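PDB 5M6Q: secreted protein, which probably catalyses protein cross-linking as a microbial transglutaminase, joining glutamine side chains to primary amines such as that of lysine. Local coordinates for residues A[132-137]-A[163-168]; A[169-174]-A[209-214]; A[65-70]-A[154-159]. All coordinates share one frame; numbering follows the deposited sequence.

Interaction 1: A[132-137]-A[163-168]. With MES (2-(N-morpholino)-ethanesulfonic acid), chain D.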
loop_
_atom_site.group_PDB
_atom_site.type_symbol
_atom_site.label_atom_id
_atom_site.label_comp_id
_atom_site.label_asym_id
_atom_site.label_seq_id
_atom_site.Cartn_x
_atom_site.Cartn_y
_atom_site.Cartn_z
ATOM N N TYR A 132 1.440 12.749 -7.556
ATOM C CA TYR A 132 1.874 13.729 -8.538
ATOM C C TYR A 132 3.400 13.822 -8.506
ATOM O O TYR A 132 4.006 13.855 -7.439
ATOM C CB TYR A 132 1.222 15.083 -8.236
ATOM C CG TYR A 132 1.512 16.206 -9.207
ATOM C CD1 TYR A 132 1.320 16.057 -10.568
ATOM C CD2 TYR A 132 1.949 17.433 -8.742
ATOM C CE1 TYR A 132 1.568 17.110 -11.444
ATOM C CE2 TYR A 132 2.190 18.485 -9.596
ATOM C CZ TYR A 132 1.999 18.327 -10.938
ATOM O OH TYR A 132 2.263 19.396 -11.762
ATOM N N SER A 133 4.008 13.854 -9.683
ATOM C CA SER A 133 5.459 13.758 -9.812
ATOM C C SER A 133 6.175 15.031 -9.413
ATOM O O SER A 133 7.303 14.979 -8.936
ATOM C CB SER A 133 5.842 13.404 -11.247
ATOM O OG SER A 133 5.402 14.409 -12.128
ATOM N N TRP A 134 5.518 16.170 -9.597
ATOM C CA TRP A 134 6.166 17.458 -9.378
ATOM C C TRP A 134 6.167 17.832 -7.895
ATOM O O TRP A 134 5.432 18.717 -7.472
ATOM C CB TRP A 134 5.467 18.544 -10.207
ATOM C CG TRP A 134 6.404 19.520 -10.842
ATOM C CD1 TRP A 134 7.434 20.176 -10.232
ATOM C CD2 TRP A 134 6.396 19.966 -12.200
ATOM N NE1 TRP A 134 8.074 20.991 -11.127
ATOM C CE2 TRP A 134 7.456 20.884 -12.343
ATOM C CE3 TRP A 134 5.602 19.674 -13.310
ATOM C CZ2 TRP A 134 7.738 21.524 -13.552
ATOM C CZ3 TRP A 134 5.885 20.308 -14.514
ATOM C CH2 TRP A 134 6.943 21.222 -14.623
ATOM N N GLN A 135 7.009 17.165 -7.114
ATOM C CA GLN A 135 6.916 17.230 -5.659
ATOM C C GLN A 135 7.562 18.483 -5.088
ATOM O O GLN A 135 7.357 18.830 -3.922
ATOM C CB GLN A 135 7.547 15.974 -5.044
ATOM C CG GLN A 135 6.611 14.762 -5.081
ATOM C CD GLN A 135 5.319 15.014 -4.328
ATOM O OE1 GLN A 135 5.321 15.181 -3.105
ATOM N NE2 GLN A 135 4.210 15.054 -5.054
ATOM N N ASN A 136 8.351 19.153 -5.920
ATOM C CA ASN A 136 8.949 20.436 -5.579
ATOM C C ASN A 136 8.704 21.353 -6.750
ATOM O O ASN A 136 9.165 21.079 -7.853
ATOM C CB ASN A 136 10.445 20.297 -5.302
ATOM C CG ASN A 136 11.077 21.587 -4.795
ATOM O OD1 ASN A 136 10.691 22.691 -5.186
ATOM N ND2 ASN A 136 12.058 21.443 -3.912
ATOM N N PRO A 137 7.967 22.450 -6.518
ATOM C CA PRO A 137 7.611 23.338 -7.629
ATOM C C PRO A 137 8.853 23.956 -8.288
ATOM O O PRO A 137 8.768 24.432 -9.414
ATOM C CB PRO A 137 6.731 24.397 -6.964
ATOM C CG PRO A 137 7.050 24.328 -5.508
ATOM C CD PRO A 137 7.470 22.931 -5.220
ATOM N N ARG A 163 7.132 14.226 -1.059
ATOM C CA ARG A 163 6.741 15.164 0.010
ATOM C C ARG A 163 5.227 15.309 0.197
ATOM O O ARG A 163 4.778 16.262 0.830
ATOM C CB ARG A 163 7.307 16.560 -0.274
ATOM C CG ARG A 163 8.755 16.606 -0.688
ATOM C CD ARG A 163 9.170 18.035 -1.051
ATOM N NE ARG A 163 8.675 19.017 -0.083
ATOM C CZ ARG A 163 7.893 20.054 -0.382
ATOM N NH1 ARG A 163 7.514 20.274 -1.642
ATOM N NH2 ARG A 163 7.494 20.881 0.583
ATOM N N TYR A 164 4.447 14.401 -0.381
ATOM C CA TYR A 164 2.983 14.463 -0.305
ATOM C C TYR A 164 2.382 15.750 -0.879
ATOM O O TYR A 164 1.297 16.169 -0.466
ATOM C CB TYR A 164 2.509 14.296 1.140
ATOM C CG TYR A 164 2.897 12.972 1.746
ATOM C CD1 TYR A 164 2.079 11.857 1.616
ATOM C CD2 TYR A 164 4.086 12.836 2.445
ATOM C CE1 TYR A 164 2.438 10.645 2.161
ATOM C CE2 TYR A 164 4.455 11.635 2.998
ATOM C CZ TYR A 164 3.637 10.541 2.858
ATOM O OH TYR A 164 4.026 9.345 3.418
ATOM N N ARG A 165 3.069 16.357 -1.839
ATOM C CA ARG A 165 2.563 17.552 -2.496
ATOM C C ARG A 165 1.532 17.222 -3.569
ATOM O O ARG A 165 1.784 16.382 -4.426
ATOM C CB ARG A 165 3.701 18.346 -3.141
ATOM C CG ARG A 165 3.206 19.659 -3.762
ATOM C CD ARG A 165 4.297 20.462 -4.492
ATOM N NE ARG A 165 3.723 21.682 -5.051
ATOM C CZ ARG A 165 3.703 21.979 -6.343
ATOM N NH1 ARG A 165 4.259 21.157 -7.217
ATOM N NH2 ARG A 165 3.138 23.109 -6.761
ATOM N N ALA A 166 0.392 17.915 -3.543
ATOM C CA ALA A 166 -0.640 17.755 -4.568
ATOM C C ALA A 166 -0.335 18.578 -5.808
ATOM O O ALA A 166 0.267 19.645 -5.723
ATOM C CB ALA A 166 -2.002 18.153 -4.027
ATOM N N ARG A 167 -0.777 18.093 -6.959
ATOM C CA ARG A 167 -0.957 18.980 -8.094
ATOM C C ARG A 167 -1.926 20.098 -7.674
ATOM O O ARG A 167 -3.019 19.817 -7.188
ATOM C CB ARG A 167 -1.488 18.221 -9.303
ATOM C CG ARG A 167 -1.648 19.122 -10.515
ATOM C CD ARG A 167 -2.103 18.398 -11.733
ATOM N NE ARG A 167 -2.143 19.330 -12.852
ATOM C CZ ARG A 167 -2.891 19.184 -13.937
ATOM N NH1 ARG A 167 -3.681 18.126 -14.071
ATOM N NH2 ARG A 167 -2.837 20.105 -14.890
ATOM N N PRO A 168 -1.513 21.365 -7.828
ATOM C CA PRO A 168 -2.348 22.491 -7.371
ATOM C C PRO A 168 -3.779 22.389 -7.907
ATOM O O PRO A 168 -3.964 22.252 -9.118
ATOM C CB PRO A 168 -1.639 23.723 -7.945
ATOM C CG PRO A 168 -0.228 23.273 -8.224
ATOM C CD PRO A 168 -0.304 21.810 -8.547
HETATM O O1 MES D . 4.699 26.628 -14.098
HETATM C C2 MES D . 4.309 26.856 -12.740
HETATM C C3 MES D . 5.206 26.100 -11.762
HETATM N N4 MES D . 5.297 24.724 -12.240
HETATM C C5 MES D . 5.652 24.444 -13.627
HETATM C C6 MES D . 4.680 25.249 -14.479
HETATM C C7 MES D . 5.460 23.655 -11.269
HETATM C C8 MES D . 4.321 22.722 -11.664
HETATM S S MES D . 3.100 22.762 -10.525
HETATM O O1S MES D . 1.791 22.762 -11.230
HETATM O O2S MES D . 3.200 21.545 -9.685
HETATM O O3S MES D . 3.220 23.956 -9.652
HETATM O O HOH W 1 1.190 13.574 -4.679
#

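Interaction 2: A[169-174]-A[209-214]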
loop_
_atom_site.group_PDB
_atom_site.type_symbol
_atom_site.label_atom_id
_atom_site.label_comp_id
_atom_site.label_asym_id
_atom_site.label_seq_id
_atom_site.Cartn_x
_atom_site.Cartn_y
_atom_site.Cartn_z
ATOM N N GLY A 169 -4.762 22.407 -7.013
ATOM C CA GLY A 169 -6.156 22.240 -7.400
ATOM C C GLY A 169 -6.682 20.808 -7.422
ATOM O O GLY A 169 -7.841 20.580 -7.777
ATOM N N TYR A 170 -5.848 19.846 -7.035
ATOM C CA TYR A 170 -6.236 18.437 -7.038
ATOM C C TYR A 170 -5.943 17.759 -5.695
ATOM O O TYR A 170 -5.390 18.373 -4.784
ATOM C CB TYR A 170 -5.535 17.709 -8.195
ATOM C CG TYR A 170 -6.042 18.206 -9.530
ATOM C CD1 TYR A 170 -7.236 17.734 -10.047
ATOM C CD2 TYR A 170 -5.364 19.182 -10.238
ATOM C CE1 TYR A 170 -7.736 18.204 -11.241
ATOM C CE2 TYR A 170 -5.858 19.661 -11.446
ATOM C CZ TYR A 170 -7.048 19.164 -11.937
ATOM O OH TYR A 170 -7.557 19.616 -13.131
ATOM N N VAL A 171 -6.349 16.502 -5.564
ATOM C CA VAL A 171 -6.101 15.737 -4.338
ATOM C C VAL A 171 -4.643 15.252 -4.337
ATOM O O VAL A 171 -4.102 14.934 -5.396
ATOM C CB VAL A 171 -7.091 14.558 -4.217
ATOM C CG1 VAL A 171 -6.876 13.784 -2.927
ATOM C CG2 VAL A 171 -8.528 15.064 -4.300
ATOM N N ASN A 172 -4.010 15.191 -3.166
ATOM C CA ASN A 172 -2.593 14.819 -3.095
ATOM C C ASN A 172 -2.319 13.384 -3.573
ATOM O O ASN A 172 -1.379 13.145 -4.334
ATOM C CB ASN A 172 -2.050 15.002 -1.669
ATOM C CG ASN A 172 -3.007 14.495 -0.592
ATOM O OD1 ASN A 172 -3.922 13.709 -0.856
ATOM N ND2 ASN A 172 -2.795 14.948 0.634
ATOM N N PHE A 173 -3.143 12.434 -3.151
ATOM C CA PHE A 173 -2.841 11.048 -3.454
ATOM C C PHE A 173 -4.081 10.165 -3.492
ATOM O O PHE A 173 -5.165 10.583 -3.107
ATOM C CB PHE A 173 -1.842 10.498 -2.422
ATOM C CG PHE A 173 -2.216 10.794 -0.993
ATOM C CD1 PHE A 173 -3.390 10.290 -0.443
ATOM C CD2 PHE A 173 -1.395 11.579 -0.202
ATOM C CE1 PHE A 173 -3.738 10.557 0.874
ATOM C CE2 PHE A 173 -1.740 11.859 1.120
ATOM C CZ PHE A 173 -2.914 11.339 1.655
ATOM N N ASP A 174 -3.900 8.937 -3.964
ATOM C CA ASP A 174 -4.837 7.873 -3.657
ATOM C C ASP A 174 -4.012 6.690 -3.162
ATOM O O ASP A 174 -2.853 6.506 -3.571
ATOM C CB ASP A 174 -5.696 7.493 -4.875
ATOM C CG ASP A 174 -7.050 6.867 -4.479
ATOM O OD1 ASP A 174 -7.290 6.613 -3.277
ATOM O OD2 ASP A 174 -7.888 6.632 -5.371
ATOM N N LEU A 209 -6.425 10.228 -14.573
ATOM C CA LEU A 209 -7.034 11.278 -13.769
ATOM C C LEU A 209 -6.141 12.504 -13.820
ATOM O O LEU A 209 -4.921 12.378 -13.949
ATOM C CB LEU A 209 -7.231 10.804 -12.324
ATOM C CG LEU A 209 -8.320 9.765 -12.051
ATOM C CD1 LEU A 209 -8.290 9.348 -10.587
ATOM C CD2 LEU A 209 -9.697 10.310 -12.422
ATOM N N GLN A 210 -6.736 13.688 -13.721
ATOM C CA GLN A 210 -5.951 14.918 -13.748
ATOM C C GLN A 210 -5.069 15.038 -12.501
ATOM O O GLN A 210 -4.055 15.715 -12.529
ATOM C CB GLN A 210 -6.863 16.153 -13.852
ATOM C CG GLN A 210 -7.553 16.368 -15.216
ATOM C CD GLN A 210 -6.569 16.511 -16.370
ATOM O OE1 GLN A 210 -5.523 17.149 -16.244
ATOM N NE2 GLN A 210 -6.900 15.906 -17.499
ATOM N N ASP A 211 -5.487 14.413 -11.404
ATOM C CA ASP A 211 -4.806 14.552 -10.117
ATOM C C ASP A 211 -3.393 13.989 -10.140
ATOM O O ASP A 211 -2.490 14.545 -9.516
ATOM C CB ASP A 211 -5.585 13.833 -8.997
ATOM C CG ASP A 211 -7.044 14.236 -8.930
ATOM O OD1 ASP A 211 -7.821 13.883 -9.852
ATOM O OD2 ASP A 211 -7.422 14.878 -7.932
ATOM N N PHE A 212 -3.215 12.874 -10.846
ATOM C CA PHE A 212 -2.040 12.023 -10.673
ATOM C C PHE A 212 -1.313 11.685 -11.971
ATOM O O PHE A 212 -1.955 11.424 -12.973
ATOM C CB PHE A 212 -2.448 10.702 -10.023
ATOM C CG PHE A 212 -3.364 10.854 -8.852
ATOM C CD1 PHE A 212 -2.997 11.651 -7.767
ATOM C CD2 PHE A 212 -4.578 10.174 -8.820
ATOM C CE1 PHE A 212 -3.840 11.798 -6.686
ATOM C CE2 PHE A 212 -5.430 10.294 -7.734
ATOM C CZ PHE A 212 -5.067 11.111 -6.662
ATOM N N ASP A 213 0.017 11.625 -11.954
ATOM C CA ASP A 213 0.708 11.116 -13.142
ATOM C C ASP A 213 1.682 9.977 -12.821
ATOM O O ASP A 213 2.411 9.500 -13.692
ATOM C CB ASP A 213 1.425 12.252 -13.890
ATOM C CG ASP A 213 2.483 12.957 -13.055
ATOM O OD1 ASP A 213 2.510 12.805 -11.813
ATOM O OD2 ASP A 213 3.300 13.689 -13.658
ATOM N N GLU A 214 1.652 9.527 -11.580
ATOM C CA GLU A 214 2.485 8.424 -11.112
ATOM C C GLU A 214 1.664 7.414 -10.329
ATOM O O GLU A 214 0.732 7.777 -9.620
ATOM C CB GLU A 214 3.628 8.927 -10.208
ATOM C CG GLU A 214 4.614 9.875 -10.878
ATOM C CD GLU A 214 5.458 9.224 -11.985
ATOM O OE1 GLU A 214 5.525 7.964 -12.079
ATOM O OE2 GLU A 214 6.065 9.996 -12.768
HETATM O O HOH W 2 -6.104 19.658 -15.345
HETATM O O HOH W 3 -2.229 15.597 -7.067
#

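Interaction 3: A[65-70]-A[154-159]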
loop_
_atom_site.group_PDB
_atom_site.type_symbol
_atom_site.label_atom_id
_atom_site.label_comp_id
_atom_site.label_asym_id
_atom_site.label_seq_id
_atom_site.Cartn_x
_atom_site.Cartn_y
_atom_site.Cartn_z
ATOM N N LEU A 65 9.510 0.240 -0.139
ATOM C CA LEU A 65 9.584 -0.819 -1.136
ATOM C C LEU A 65 8.494 -0.590 -2.161
ATOM O O LEU A 65 7.462 -1.267 -2.138
ATOM C CB LEU A 65 9.430 -2.201 -0.491
ATOM C CG LEU A 65 10.469 -2.678 0.532
ATOM C CD1 LEU A 65 10.105 -4.086 0.996
ATOM C CD2 LEU A 65 11.929 -2.630 -0.005
ATOM N N SER A 66 8.736 0.372 -3.051
ATOM C CA SER A 66 7.756 0.787 -4.061
ATOM C C SER A 66 8.241 0.423 -5.453
ATOM O O SER A 66 9.409 0.624 -5.770
ATOM C CB SER A 66 7.494 2.295 -3.993
ATOM O OG SER A 66 6.854 2.650 -2.783
ATOM N N PHE A 67 7.330 -0.046 -6.303
ATOM C CA PHE A 67 7.718 -0.548 -7.620
ATOM C C PHE A 67 6.788 -0.052 -8.737
ATOM O O PHE A 67 5.624 0.250 -8.494
ATOM C CB PHE A 67 7.764 -2.085 -7.581
ATOM C CG PHE A 67 8.595 -2.617 -6.459
ATOM C CD1 PHE A 67 9.978 -2.669 -6.571
ATOM C CD2 PHE A 67 8.015 -3.029 -5.277
ATOM C CE1 PHE A 67 10.754 -3.143 -5.534
ATOM C CE2 PHE A 67 8.793 -3.494 -4.234
ATOM C CZ PHE A 67 10.157 -3.554 -4.361
ATOM N N GLY A 68 7.323 0.030 -9.956
ATOM C CA GLY A 68 6.576 0.506 -11.106
ATOM C C GLY A 68 5.478 -0.448 -11.563
ATOM O O GLY A 68 4.512 -0.030 -12.198
ATOM N N SER A 69 5.601 -1.729 -11.244
ATOM C CA SER A 69 4.571 -2.670 -11.681
ATOM C C SER A 69 4.099 -3.605 -10.571
ATOM O O SER A 69 4.858 -3.969 -9.675
ATOM C CB SER A 69 5.070 -3.487 -12.875
ATOM O OG SER A 69 5.935 -4.520 -12.453
ATOM N N LEU A 70 2.823 -3.974 -10.634
ATOM C CA LEU A 70 2.226 -4.896 -9.679
ATOM C C LEU A 70 2.969 -6.235 -9.632
ATOM O O LEU A 70 3.178 -6.785 -8.556
ATOM C CB LEU A 70 0.750 -5.121 -10.019
ATOM C CG LEU A 70 0.019 -6.127 -9.134
ATOM C CD1 LEU A 70 0.061 -5.687 -7.662
ATOM C CD2 LEU A 70 -1.424 -6.357 -9.625
ATOM N N THR A 154 15.395 -3.442 -11.574
ATOM C CA THR A 154 14.664 -3.993 -10.444
ATOM C C THR A 154 13.229 -3.501 -10.375
ATOM O O THR A 154 12.464 -3.984 -9.542
ATOM C CB THR A 154 15.338 -3.648 -9.119
ATOM O OG1 THR A 154 15.269 -2.230 -8.912
ATOM C CG2 THR A 154 16.778 -4.107 -9.129
ATOM N N ASP A 155 12.890 -2.532 -11.227
ATOM C CA ASP A 155 11.563 -1.931 -11.240
ATOM C C ASP A 155 11.292 -1.114 -9.957
ATOM O O ASP A 155 10.158 -0.698 -9.706
ATOM C CB ASP A 155 10.504 -3.031 -11.423
ATOM C CG ASP A 155 9.182 -2.507 -11.957
ATOM O OD1 ASP A 155 9.186 -1.564 -12.787
ATOM O OD2 ASP A 155 8.135 -3.070 -11.560
ATOM N N GLN A 156 12.319 -0.860 -9.144
ATOM C CA GLN A 156 12.079 -0.133 -7.895
ATOM C C GLN A 156 12.003 1.370 -8.124
ATOM O O GLN A 156 12.766 1.938 -8.893
ATOM C CB GLN A 156 13.154 -0.438 -6.834
ATOM C CG GLN A 156 12.871 0.219 -5.468
ATOM C CD GLN A 156 13.739 -0.365 -4.347
ATOM O OE1 GLN A 156 14.749 -1.005 -4.612
ATOM N NE2 GLN A 156 13.336 -0.151 -3.097
ATOM N N VAL A 157 11.062 2.012 -7.447
ATOM C CA VAL A 157 10.904 3.443 -7.584
ATOM C C VAL A 157 11.459 4.103 -6.336
ATOM O O VAL A 157 11.097 3.736 -5.220
ATOM C CB VAL A 157 9.435 3.825 -7.815
ATOM C CG1 VAL A 157 9.252 5.331 -7.674
ATOM C CG2 VAL A 157 8.983 3.343 -9.172
ATOM N N ASP A 158 12.360 5.058 -6.535
ATOM C CA ASP A 158 12.934 5.797 -5.431
ATOM C C ASP A 158 11.911 6.808 -4.917
ATOM O O ASP A 158 11.607 7.771 -5.604
ATOM C CB ASP A 158 14.213 6.509 -5.877
ATOM C CG ASP A 158 15.019 7.076 -4.701
ATOM O OD1 ASP A 158 14.481 7.177 -3.580
ATOM O OD2 ASP A 158 16.202 7.423 -4.905
ATOM N N MET A 159 11.419 6.613 -3.699
ATOM C CA MET A 159 10.408 7.511 -3.148
ATOM C C MET A 159 10.955 8.495 -2.112
ATOM O O MET A 159 10.186 9.216 -1.479
ATOM C CB MET A 159 9.266 6.705 -2.516
ATOM C CG MET A 159 8.420 5.909 -3.510
ATOM S SD MET A 159 7.507 6.916 -4.700
ATOM C CE MET A 159 6.288 7.788 -3.688
HETATM O O HOH W 4 11.110 2.033 -3.200
#

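Interaction 1: A[132-137]-A[163-168]
Q135 turns the end of its amide to the backbone of residues 163-168, using both OE1 and NE2. OE1 accepts from R163 N and from R165 N, the latter on a lone pair, with R165 N to Q135 OE1 2.8 Å. Q135 NE2 donates to R165 O at 2.8 Å, and a bend at chi2 (-60°) lets it also meet Y132 O. Glutamine suits this buried place because it offers donor and acceptor together; a leucine here would probably leave the N-H groups of R163 and R165 without their shared acceptor. The joined parts are two surface loops on either side of helix 141-146 in sequence, one leaving strand 122-131, the other leading to strand 174-179. Two long, multi-donor arginine side chains donate hydrogen bonds to backbone carbonyls: R163 NH1 meets Q135 O at 2.7 Å, and R165 NH1 meets W134 O, also at 2.7 Å, in the guanidinium plane. W134 centres an inverse gamma turn. R165, fully extended, also holds the sulfonate of a MES molecule, NH2 to O3S being 3.0 Å and nearly straight (174°), while P137 CB lies over one guanidinium face. R167 CB sits 3.5 Å from the Y132 ring centroid, a CH-pi contact; the backbone N of W134 lies over the opposite face.

Interaction 2: A[169-174]-A[209-214]
Y170 lays its ring beside Q210 and across D211. With chi1 at -67° its CG stands anti to the carbonyl carbon, and the ring extends along Q210, whose CB comes 3.4 Å from Y170 CE1. The two side chains run the same way, so that Y170 OH and Q210 OE1 share a water, while the backbone of Q210 lies over one ring face. A tyrosine fits this margin: its ring packs on aliphatic carbon and its hydroxyl stays hydrated. D211 meets the ring at about a right angle, with OD2 near the ring plane at an edge. That oxygen uses its anti lone pair to accept from V171, a nearly straight bond (166°) with V171 N to D211 OD2 3.1 Å; a short carboxylate suits this reach to a backbone N-H. A second water donates to both V171 O and D211 O, joining the two backbones. F212, with CG likewise beside its own backbone N (chi1 -46°), pushes the far end of its ring at the other loop, a flat group fitting against the 171-174 backbone: CE1 of F212 is 3.4 Å from V171 O, and its CZ is 3.5 Å from F173 C. D174 CB comes within 4.0 Å of F212 CE2, while D174 OD2 is bonded by H187, an Asp-His pair consistent with the Cys-His-Asp site of microbial transglutaminases. The loops lead into strands 174-179 and 214-223, which flank strand 122-131, and D213 with E214 opposite F131 forms a classic beta bulge.

Interaction 3: A[65-70]-A[154-159]
S66 O takes a straight bond (180°) from V157, with V157 N to S66 O 2.7 Å, and D155 O accepts from G68 N at 2.9 Å. These two bonds frame F67 and Q156 as the non-hydrogen-bonded pair of a single beta bridge. Next comes the carboxylate of D155, whose CG lies anti to its own N (chi1 -159°), bringing OD2 to S69: S69 OG donates to D155 OD2 at 2.8 Å from the syn side, 32° out of the carboxylate plane, and S69 N adds a weak bond. T72 OG1 bonds both D155 OD2 and S69 OG, and S69 is the N-cap of helix 70-84, a role a short hydroxyl side chain fills well. A side-chain carbon on G68 would probably collide with D155 OD1. A water links S66 N, V157 O and Q156 NE2; that amide nitrogen also reaches K107 O. Around this polar centre, F67 CE1 lies 3.8 Å from Q156 CB, V157 CG2 packs on G68 N, and M159 CG is 3.8 Å from S66 CB. Strand 66-67 is outermost in the sheet: F67 bonds F217 and, just before, L65 bonds V219 of strand 214-223; the F67 ring touches V76 of helix 70-84, L65 meets helix 109-112, and residues 154-159 add the bridge beyond.

In the fold
Interactions 1 and 2 adjoin, their centres 9 Å apart, because 163-168 runs straight into 169-174. Two probable hydrogen bonds tie them further: S133 OG to D213 OD2 at 2.7 Å and R167 NH1 to Q210 O at 2.9 Å. Interaction 3 lies about 18 Å from interaction 1 and 19 Å from interaction 2 between centres, yet one long loop before strand 174-179 serves all three. It ends at D174, whose partner H187 probably belongs to the active site; N172 lies near the modified C45, probably the nucleophile as in microbial transglutaminases. Besides the MES at interaction 1, MES, probably from the crystallisation liquor, also lies about 4 Å from the side chains of Y164 and M159.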